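Local coordinates for ABC transporter, substrate-binding protein (Streptococcus pneumoniae, PDB 5G5Y), which binds short- and long-chain fructooligosaccharides such as kestose, nystose and inulin, preferring tetrasaccharides and larger, as the solute-binding subunit of the FusABC-MsmK importer, at residues M109-P112 with I116-F119; K147-E152 with L164-N169; D308-T313 with A323-A328. One frame throughout, in Å; residues are numbered along the deposited sequence.

Interaction 1. Residues M109-P112 with I116-F119; sequences MTAP and IYSF
Met109 and Ile116 meet across a tight reversal of the chain, the loop that leads from helix 104-109 to strand 121-123 in this substrate-binding protein. Their side chains run at a slant to one another: the methionine is extended as far as SD and then bends (chi3 59°), which brings CE to 3.9 Å from Ile116 CG2. A flexible thioether can follow the contour of a branched neighbour in this way, and both residues also pack on Ile88 of helix 85-91. The other arm of Ile116, CG1, lies beside the backbone N (chi1 -64°) and passes 3.6 Å from Thr110 OG1. The approach is plain van der Waals packing; the hydroxyl is hydrogen-bonded to Lys106 O in the last turn of the helix. Further along, Ala111 sets its methyl at the edge of the Tyr117 ring, near the ring plane, with CB 3.8 Å from CE2. The small methyl suits a place where it touches both the ring edge and Met73 of helix 69-77, while the phenol OH bonds to Asp113 within the loop. No direct hydrogen bond joins the two segments; one water does so instead. Ser118 OG, also hydrogen-bonded to Arg307 O, accepts from this water at 3.1 Å. The water donates to Met109 O as well, at 2.9 Å, and accepts the backbone N-H of Tyr117, the N lying 3.1 Å from the water oxygen.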
loop_
_atom_site.group_PDB
_atom_site.type_symbol
_atom_site.label_atom_id
_atom_site.label_comp_id
_atom_site.label_asym_id
_atom_site.label_seq_id
_atom_site.Cartn_x
_atom_site.Cartn_y
_atom_site.Cartn_z
ATOM N N MET A 109 1.205 16.508 -4.933
ATOM C CA MET A 109 0.562 16.690 -6.209
ATOM C C MET A 109 1.408 17.530 -7.166
ATOM O O MET A 109 1.217 17.464 -8.380
ATOM C CB MET A 109 -0.817 17.314 -6.029
ATOM C CG MET A 109 -1.826 16.415 -5.334
ATOM S SD MET A 109 -3.301 17.355 -4.878
ATOM C CE MET A 109 -3.907 17.978 -6.427
ATOM N N THR A 110 2.364 18.282 -6.636
ATOM C CA THR A 110 3.061 19.331 -7.405
ATOM C C THR A 110 4.371 18.814 -7.979
ATOM O O THR A 110 5.194 18.317 -7.230
ATOM C CB THR A 110 3.321 20.545 -6.484
ATOM O OG1 THR A 110 2.071 21.069 -6.029
ATOM C CG2 THR A 110 4.012 21.658 -7.209
ATOM N N ALA A 111 4.559 18.951 -9.289
ATOM C CA ALA A 111 5.795 18.530 -9.959
ATOM C C ALA A 111 6.942 19.472 -9.597
ATOM O O ALA A 111 6.692 20.583 -9.135
ATOM C CB ALA A 111 5.576 18.468 -11.442
ATOM N N PRO A 112 8.203 19.040 -9.761
ATOM C CA PRO A 112 9.222 20.028 -9.388
ATOM C C PRO A 112 9.210 21.316 -10.252
ATOM O O PRO A 112 9.694 22.305 -9.782
ATOM C CB PRO A 112 10.545 19.255 -9.512
ATOM C CG PRO A 112 10.155 17.811 -9.552
ATOM C CD PRO A 112 8.811 17.774 -10.210
ATOM N N ILE A 116 0.768 21.313 -11.254
ATOM C CA ILE A 116 0.041 20.076 -10.905
ATOM C C ILE A 116 -0.508 19.533 -12.220
ATOM O O ILE A 116 -1.103 20.303 -12.998
ATOM C CB ILE A 116 -1.076 20.365 -9.881
ATOM C CG1 ILE A 116 -0.447 20.864 -8.582
ATOM C CG2 ILE A 116 -1.936 19.132 -9.624
ATOM C CD1 ILE A 116 -1.437 21.416 -7.583
ATOM N N TYR A 117 -0.271 18.242 -12.502
ATOM C CA TYR A 117 -0.691 17.620 -13.763
ATOM C C TYR A 117 -1.788 16.577 -13.651
ATOM O O TYR A 117 -2.205 16.043 -14.667
ATOM C CB TYR A 117 0.522 16.986 -14.448
ATOM C CG TYR A 117 1.547 18.007 -14.876
ATOM C CD1 TYR A 117 1.289 18.862 -15.942
ATOM C CD2 TYR A 117 2.768 18.125 -14.227
ATOM C CE1 TYR A 117 2.223 19.801 -16.363
ATOM C CE2 TYR A 117 3.729 19.060 -14.659
ATOM C CZ TYR A 117 3.441 19.892 -15.728
ATOM O OH TYR A 117 4.353 20.867 -16.146
ATOM N N SER A 118 -2.238 16.260 -12.439
ATOM C CA SER A 118 -3.162 15.159 -12.268
ATOM C C SER A 118 -3.919 15.311 -10.981
ATOM O O SER A 118 -3.498 16.060 -10.100
ATOM C CB SER A 118 -2.432 13.792 -12.321
ATOM O OG SER A 118 -1.546 13.599 -11.253
ATOM N N PHE A 119 -5.030 14.608 -10.876
ATOM C CA PHE A 119 -5.837 14.629 -9.668
ATOM C C PHE A 119 -5.734 13.281 -8.943
ATOM O O PHE A 119 -5.907 12.231 -9.563
ATOM C CB PHE A 119 -7.288 14.909 -10.022
ATOM C CG PHE A 119 -7.496 16.235 -10.694
ATOM C CD1 PHE A 119 -7.681 17.381 -9.938
ATOM C CD2 PHE A 119 -7.510 16.352 -12.067
ATOM C CE1 PHE A 119 -7.873 18.622 -10.539
ATOM C CE2 PHE A 119 -7.723 17.601 -12.680
ATOM C CZ PHE A 119 -7.905 18.723 -11.915
HETATM O O HOH W 1 0.388 15.881 -10.643
#

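Interaction 2. Residues K147-E152 with L164-N169; sequences KKLGLE and LEAFKN
Leu149 and Leu151 both reach across to Ala166, and in each it is the CD1 methyl that makes the contact. The two leucines share one conformation: CG lies beside the backbone N and opposite the carbonyl carbon (chi1 -56° in both), and chi2 is nearly extended, which carries CD1 outward to the far end of the chain. Leu151 CD1 comes within 3.6 Å of Ala166 CB, the closest approach between apolar side chains here. Leu149 CD1 lies 4.1 Å from the same CB, so the alanine methyl receives a leucine methyl from each. Alanine suits the position because its short side chain leaves room for both methyls, and Leu149 CD1 comes down to 3.7 Å from Ala166 O.

The segments join the end of helix 143-148 to the last turns of helix 157-169. The first helix finishes in a Schellman motif, in which Gly150 takes a positive phi of 64°, a conformation glycine adopts readily, and its N-H bonds back to Lys147 O at 3.0 Å. The turn thus brings a leucine on each flank of the glycine toward the second helix.

Phe167 widens the patch on its own side. Its CB leaves the helix obliquely to the contact, but the ring swings round so that CD1 lies 3.8 Å from Leu149 CD1. That methyl meets the ring at its edge, in the ring plane, rather than over a face. Trp145 of helix 143-148 makes an edge-to-face contact with the same ring, and Leu146 also packs on it. On the side of the calcium site, Leu149 touches Pro172, which follows the calcium ligand Asp171 and precedes Asn173, another ligand, in the sequence.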
loop_
_atom_site.group_PDB
_atom_site.type_symbol
_atom_site.label_atom_id
_atom_site.label_comp_id
_atom_site.label_asym_id
_atom_site.label_seq_id
_atom_site.Cartn_x
_atom_site.Cartn_y
_atom_site.Cartn_z
ATOM N N LYS A 147 -0.621 -23.070 23.667
ATOM C CA LYS A 147 -1.470 -23.633 24.749
ATOM C C LYS A 147 -1.209 -25.134 24.965
ATOM O O LYS A 147 -0.956 -25.561 26.079
ATOM C CB LYS A 147 -2.962 -23.443 24.428
ATOM N N LYS A 148 -1.272 -25.909 23.881
ATOM C CA LYS A 148 -0.989 -27.339 23.928
ATOM C C LYS A 148 0.357 -27.645 24.589
ATOM O O LYS A 148 0.423 -28.531 25.433
ATOM C CB LYS A 148 -1.031 -27.934 22.539
ATOM C CG LYS A 148 -0.862 -29.453 22.486
ATOM C CD LYS A 148 -2.112 -30.195 22.929
ATOM C CE LYS A 148 -1.986 -31.688 22.632
ATOM N NZ LYS A 148 -3.051 -32.480 23.319
ATOM N N LEU A 149 1.418 -26.909 24.229
ATOM C CA LEU A 149 2.746 -27.124 24.826
ATOM C C LEU A 149 2.944 -26.386 26.148
ATOM O O LEU A 149 3.986 -26.511 26.779
ATOM C CB LEU A 149 3.857 -26.721 23.836
ATOM C CG LEU A 149 3.800 -27.419 22.483
ATOM C CD1 LEU A 149 4.642 -26.703 21.435
ATOM C CD2 LEU A 149 4.221 -28.882 22.585
ATOM N N GLY A 150 1.960 -25.612 26.575
ATOM C CA GLY A 150 2.062 -24.869 27.830
ATOM C C GLY A 150 3.159 -23.823 27.833
ATOM O O GLY A 150 3.868 -23.676 28.817
ATOM N N LEU A 151 3.299 -23.107 26.708
ATOM C CA LEU A 151 4.311 -22.057 26.546
ATOM C C LEU A 151 3.679 -20.669 26.628
ATOM O O LEU A 151 2.569 -20.468 26.171
ATOM C CB LEU A 151 4.990 -22.218 25.184
ATOM C CG LEU A 151 5.633 -23.595 24.932
ATOM C CD1 LEU A 151 6.100 -23.701 23.500
ATOM C CD2 LEU A 151 6.790 -23.869 25.878
ATOM N N GLU A 152 4.416 -19.720 27.186
ATOM C CA GLU A 152 4.017 -18.319 27.209
ATOM C C GLU A 152 4.298 -17.718 25.823
ATOM O O GLU A 152 5.210 -18.150 25.126
ATOM C CB GLU A 152 4.852 -17.538 28.232
ATOM C CG GLU A 152 4.949 -18.129 29.641
ATOM C CD GLU A 152 3.596 -18.365 30.290
ATOM O OE1 GLU A 152 2.707 -17.490 30.161
ATOM O OE2 GLU A 152 3.416 -19.432 30.929
ATOM N N LEU A 164 9.990 -21.751 18.868
ATOM C CA LEU A 164 10.047 -22.424 17.586
ATOM C C LEU A 164 10.639 -23.855 17.712
ATOM O O LEU A 164 10.219 -24.770 17.001
ATOM C CB LEU A 164 10.867 -21.603 16.575
ATOM C CG LEU A 164 10.281 -20.209 16.250
ATOM C CD1 LEU A 164 11.255 -19.429 15.401
ATOM C CD2 LEU A 164 8.934 -20.280 15.564
ATOM N N GLU A 165 11.626 -24.020 18.573
ATOM C CA GLU A 165 12.212 -25.371 18.818
ATOM C C GLU A 165 11.197 -26.328 19.428
ATOM O O GLU A 165 11.135 -27.495 19.026
ATOM C CB GLU A 165 13.425 -25.256 19.695
ATOM C CG GLU A 165 14.560 -24.620 18.924
ATOM C CD GLU A 165 15.831 -24.501 19.711
ATOM O OE1 GLU A 165 15.785 -24.003 20.847
ATOM O OE2 GLU A 165 16.878 -24.870 19.145
ATOM N N ALA A 166 10.387 -25.815 20.342
ATOM C CA ALA A 166 9.251 -26.584 20.920
ATOM C C ALA A 166 8.198 -26.924 19.863
ATOM O O ALA A 166 7.704 -28.062 19.814
ATOM C CB ALA A 166 8.640 -25.841 22.095
ATOM N N PHE A 167 7.877 -25.975 18.979
ATOM C CA PHE A 167 7.034 -26.275 17.822
ATOM C C PHE A 167 7.662 -27.340 16.917
ATOM O O PHE A 167 6.962 -28.185 16.365
ATOM C CB PHE A 167 6.792 -25.037 16.932
ATOM C CG PHE A 167 5.944 -23.949 17.546
ATOM C CD1 PHE A 167 5.192 -24.131 18.723
ATOM C CD2 PHE A 167 5.837 -22.737 16.880
ATOM C CE1 PHE A 167 4.412 -23.106 19.229
ATOM C CE2 PHE A 167 5.043 -21.712 17.379
ATOM C CZ PHE A 167 4.319 -21.897 18.541
ATOM N N LYS A 168 8.972 -27.255 16.703
ATOM C CA LYS A 168 9.651 -28.215 15.822
ATOM C C LYS A 168 9.572 -29.641 16.380
ATOM O O LYS A 168 9.246 -30.558 15.651
ATOM C CB LYS A 168 11.121 -27.820 15.601
ATOM C CG LYS A 168 11.849 -28.568 14.483
ATOM C CD LYS A 168 13.351 -28.324 14.593
ATOM C CE LYS A 168 14.179 -29.389 13.930
ATOM N NZ LYS A 168 13.982 -29.352 12.458
ATOM N N ASN A 169 9.902 -29.790 17.660
ATOM C CA ASN A 169 10.152 -31.103 18.285
ATOM C C ASN A 169 8.997 -31.606 19.146
ATOM O O ASN A 169 9.004 -32.762 19.545
ATOM C CB ASN A 169 11.374 -31.012 19.201
ATOM C CG ASN A 169 12.619 -30.521 18.476
ATOM O OD1 ASN A 169 12.861 -30.885 17.337
ATOM N ND2 ASN A 169 13.406 -29.672 19.144
#

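Interaction 3. Residues D308-T313 with A323-A328; sequences DKMVIT and AKWIDA
Strand 310-312 is an outermost strand of a four-stranded mixed sheet, and helix 319-329 covers it. The axes of strand 310-312 and helix segment 323-328 approach to 11.1 Å and run nearly antiparallel (170°). Met310 and Ile312, two residues apart on the strand, direct their side chains toward the helix, whereas Val311 between them points away and packs on Ile62. Ile326 is the helix residue that meets both. Met310 and Ile326 approach tip to tip, with the methionine CE 3.7 Å from Ile326 CG1. The sulfur joins in, SD standing 3.9 Å from that same CG1. The thioether gets there because CG departs opposite the backbone N (chi1 -167°) and the chain then bends at chi2, 134°, before extending to CE. Ile312 meets Ile326 at a slant, its CD1 resting 4.0 Å from Ile326 CD1. Trp325 extends the patch: Met310 CE lies 4.1 Å from CZ3, approaching the indole obliquely, while the ring makes an edge-to-face contact with Phe7 and packs on His63. Long, unbranched methionine can span the gap between strand and helix, and beta-branched isoleucine suits an extended strand. Lys309 and Met310 both face Phe119, a classic beta bulge; Lys309 itself is a substrate-binding residue. Between strand and helix the contact consists of methyl, methylene, thioether and indole groups, with no hydrogen bond crossing it, so cohesion there comes from dispersion and the burial of apolar surface and depends on the fit of the side chains.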
loop_
_atom_site.group_PDB
_atom_site.type_symbol
_atom_site.label_atom_id
_atom_site.label_comp_id
_atom_site.label_asym_id
_atom_site.label_seq_id
_atom_site.Cartn_x
_atom_site.Cartn_y
_atom_site.Cartn_z
ATOM N N ASP A 308 -2.102 10.146 -9.729
ATOM C CA ASP A 308 -2.912 10.307 -10.921
ATOM C C ASP A 308 -4.038 9.297 -11.045
ATOM O O ASP A 308 -3.824 8.121 -11.371
ATOM C CB ASP A 308 -2.015 10.250 -12.155
ATOM C CG ASP A 308 -2.788 10.140 -13.433
ATOM O OD1 ASP A 308 -3.952 10.657 -13.536
ATOM O OD2 ASP A 308 -2.205 9.536 -14.360
ATOM N N LYS A 309 -5.240 9.755 -10.772
ATOM C CA LYS A 309 -6.427 9.069 -11.201
ATOM C C LYS A 309 -7.268 9.885 -12.179
ATOM O O LYS A 309 -8.396 9.492 -12.471
ATOM C CB LYS A 309 -7.260 8.636 -10.005
ATOM C CG LYS A 309 -6.679 7.512 -9.204
ATOM C CD LYS A 309 -6.469 6.208 -9.948
ATOM C CE LYS A 309 -5.804 5.215 -9.021
ATOM N NZ LYS A 309 -6.043 3.842 -9.492
ATOM N N MET A 310 -6.749 11.013 -12.654
ATOM C CA MET A 310 -7.381 11.771 -13.746
ATOM C C MET A 310 -6.433 12.805 -14.253
ATOM O O MET A 310 -5.824 13.493 -13.458
ATOM C CB MET A 310 -8.634 12.492 -13.293
ATOM C CG MET A 310 -9.495 13.026 -14.426
ATOM S SD MET A 310 -11.203 12.620 -14.106
ATOM C CE MET A 310 -12.045 13.427 -15.490
ATOM N N VAL A 311 -6.287 12.893 -15.578
ATOM C CA VAL A 311 -5.568 13.962 -16.251
ATOM C C VAL A 311 -6.501 14.626 -17.289
ATOM O O VAL A 311 -7.454 14.024 -17.758
ATOM C CB VAL A 311 -4.303 13.479 -16.954
ATOM C CG1 VAL A 311 -3.262 12.973 -15.961
ATOM C CG2 VAL A 311 -4.591 12.395 -17.986
ATOM N N ILE A 312 -6.215 15.872 -17.621
ATOM C CA ILE A 312 -7.003 16.607 -18.589
ATOM C C ILE A 312 -6.118 16.800 -19.815
ATOM O O ILE A 312 -4.961 17.262 -19.699
ATOM C CB ILE A 312 -7.449 17.942 -18.004
ATOM C CG1 ILE A 312 -8.467 17.699 -16.873
ATOM C CG2 ILE A 312 -8.025 18.843 -19.123
ATOM C CD1 ILE A 312 -8.920 18.988 -16.184
ATOM N N THR A 313 -6.654 16.472 -20.991
ATOM C CA THR A 313 -5.846 16.533 -22.210
ATOM C C THR A 313 -5.828 17.908 -22.829
ATOM O O THR A 313 -6.710 18.754 -22.566
ATOM C CB THR A 313 -6.333 15.581 -23.301
ATOM O OG1 THR A 313 -7.602 16.038 -23.761
ATOM C CG2 THR A 313 -6.452 14.190 -22.777
ATOM N N ALA A 323 -13.400 20.719 -14.685
ATOM C CA ALA A 323 -12.922 20.921 -13.311
ATOM C C ALA A 323 -14.045 20.805 -12.290
ATOM O O ALA A 323 -13.861 20.202 -11.244
ATOM C CB ALA A 323 -12.217 22.260 -13.162
ATOM N N LYS A 324 -15.212 21.372 -12.609
ATOM C CA LYS A 324 -16.385 21.230 -11.775
ATOM C C LYS A 324 -16.925 19.817 -11.670
ATOM O O LYS A 324 -17.357 19.406 -10.591
ATOM C CB LYS A 324 -17.487 22.247 -12.202
ATOM C CG LYS A 324 -17.040 23.660 -11.872
ATOM C CD LYS A 324 -18.023 24.768 -12.315
ATOM C CE LYS A 324 -17.517 26.090 -11.744
ATOM N NZ LYS A 324 -18.406 27.208 -12.183
ATOM N N TRP A 325 -16.915 19.069 -12.764
ATOM C CA TRP A 325 -17.285 17.664 -12.749
ATOM C C TRP A 325 -16.294 16.901 -11.849
ATOM O O TRP A 325 -16.710 16.115 -10.985
ATOM C CB TRP A 325 -17.273 17.071 -14.173
ATOM C CG TRP A 325 -17.830 15.714 -14.234
ATOM C CD1 TRP A 325 -19.107 15.383 -14.524
ATOM C CD2 TRP A 325 -17.141 14.468 -13.958
ATOM N NE1 TRP A 325 -19.276 14.023 -14.459
ATOM C CE2 TRP A 325 -18.092 13.437 -14.092
ATOM C CE3 TRP A 325 -15.837 14.137 -13.572
ATOM C CZ2 TRP A 325 -17.774 12.085 -13.895
ATOM C CZ3 TRP A 325 -15.519 12.793 -13.354
ATOM C CH2 TRP A 325 -16.476 11.781 -13.543
ATOM N N ILE A 326 -15.015 17.163 -12.015
ATOM C CA ILE A 326 -13.991 16.476 -11.171
ATOM C C ILE A 326 -14.201 16.879 -9.706
ATOM O O ILE A 326 -14.176 16.020 -8.778
ATOM C CB ILE A 326 -12.553 16.777 -11.621
ATOM C CG1 ILE A 326 -12.310 16.204 -13.009
ATOM C CG2 ILE A 326 -11.520 16.147 -10.647
ATOM C CD1 ILE A 326 -11.084 16.728 -13.721
ATOM N N ASP A 327 -14.451 18.163 -9.455
ATOM C CA ASP A 327 -14.675 18.571 -8.062
ATOM C C ASP A 327 -15.875 17.895 -7.350
ATOM O O ASP A 327 -15.789 17.620 -6.133
ATOM C CB ASP A 327 -14.710 20.073 -7.903
ATOM C CG ASP A 327 -14.403 20.490 -6.492
ATOM O OD1 ASP A 327 -13.332 20.068 -5.965
ATOM O OD2 ASP A 327 -15.262 21.176 -5.903
ATOM N N ALA A 328 -16.926 17.534 -8.095
ATOM C CA ALA A 328 -18.070 16.839 -7.527
ATOM C C ALA A 328 -17.613 15.457 -6.986
ATOM O O ALA A 328 -18.203 14.941 -6.039
ATOM C CB ALA A 328 -19.149 16.715 -8.564
#

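Overall arrangement
Interactions 1 and 3 lie on the same side of the chain's centre, about 12 Å apart between centres, and they touch. Phe119 joins them: its backbone O and N probably bond to Lys309 N and Met310 O, at 2.8 and 2.9 Å, tying the loop to the strand. Both are buried, yet interaction 1 combines apolar packing with a water bridge within one loop, whereas interaction 3 packs a helix on a sheet without polar links. Interaction 2 sits on the opposite side, its centre about 54 Å from that of interaction 1 and about 57 Å from that of interaction 3. Only partly buried, it joins two helix ends near a calcium site through leucine, alanine and phenylalanine.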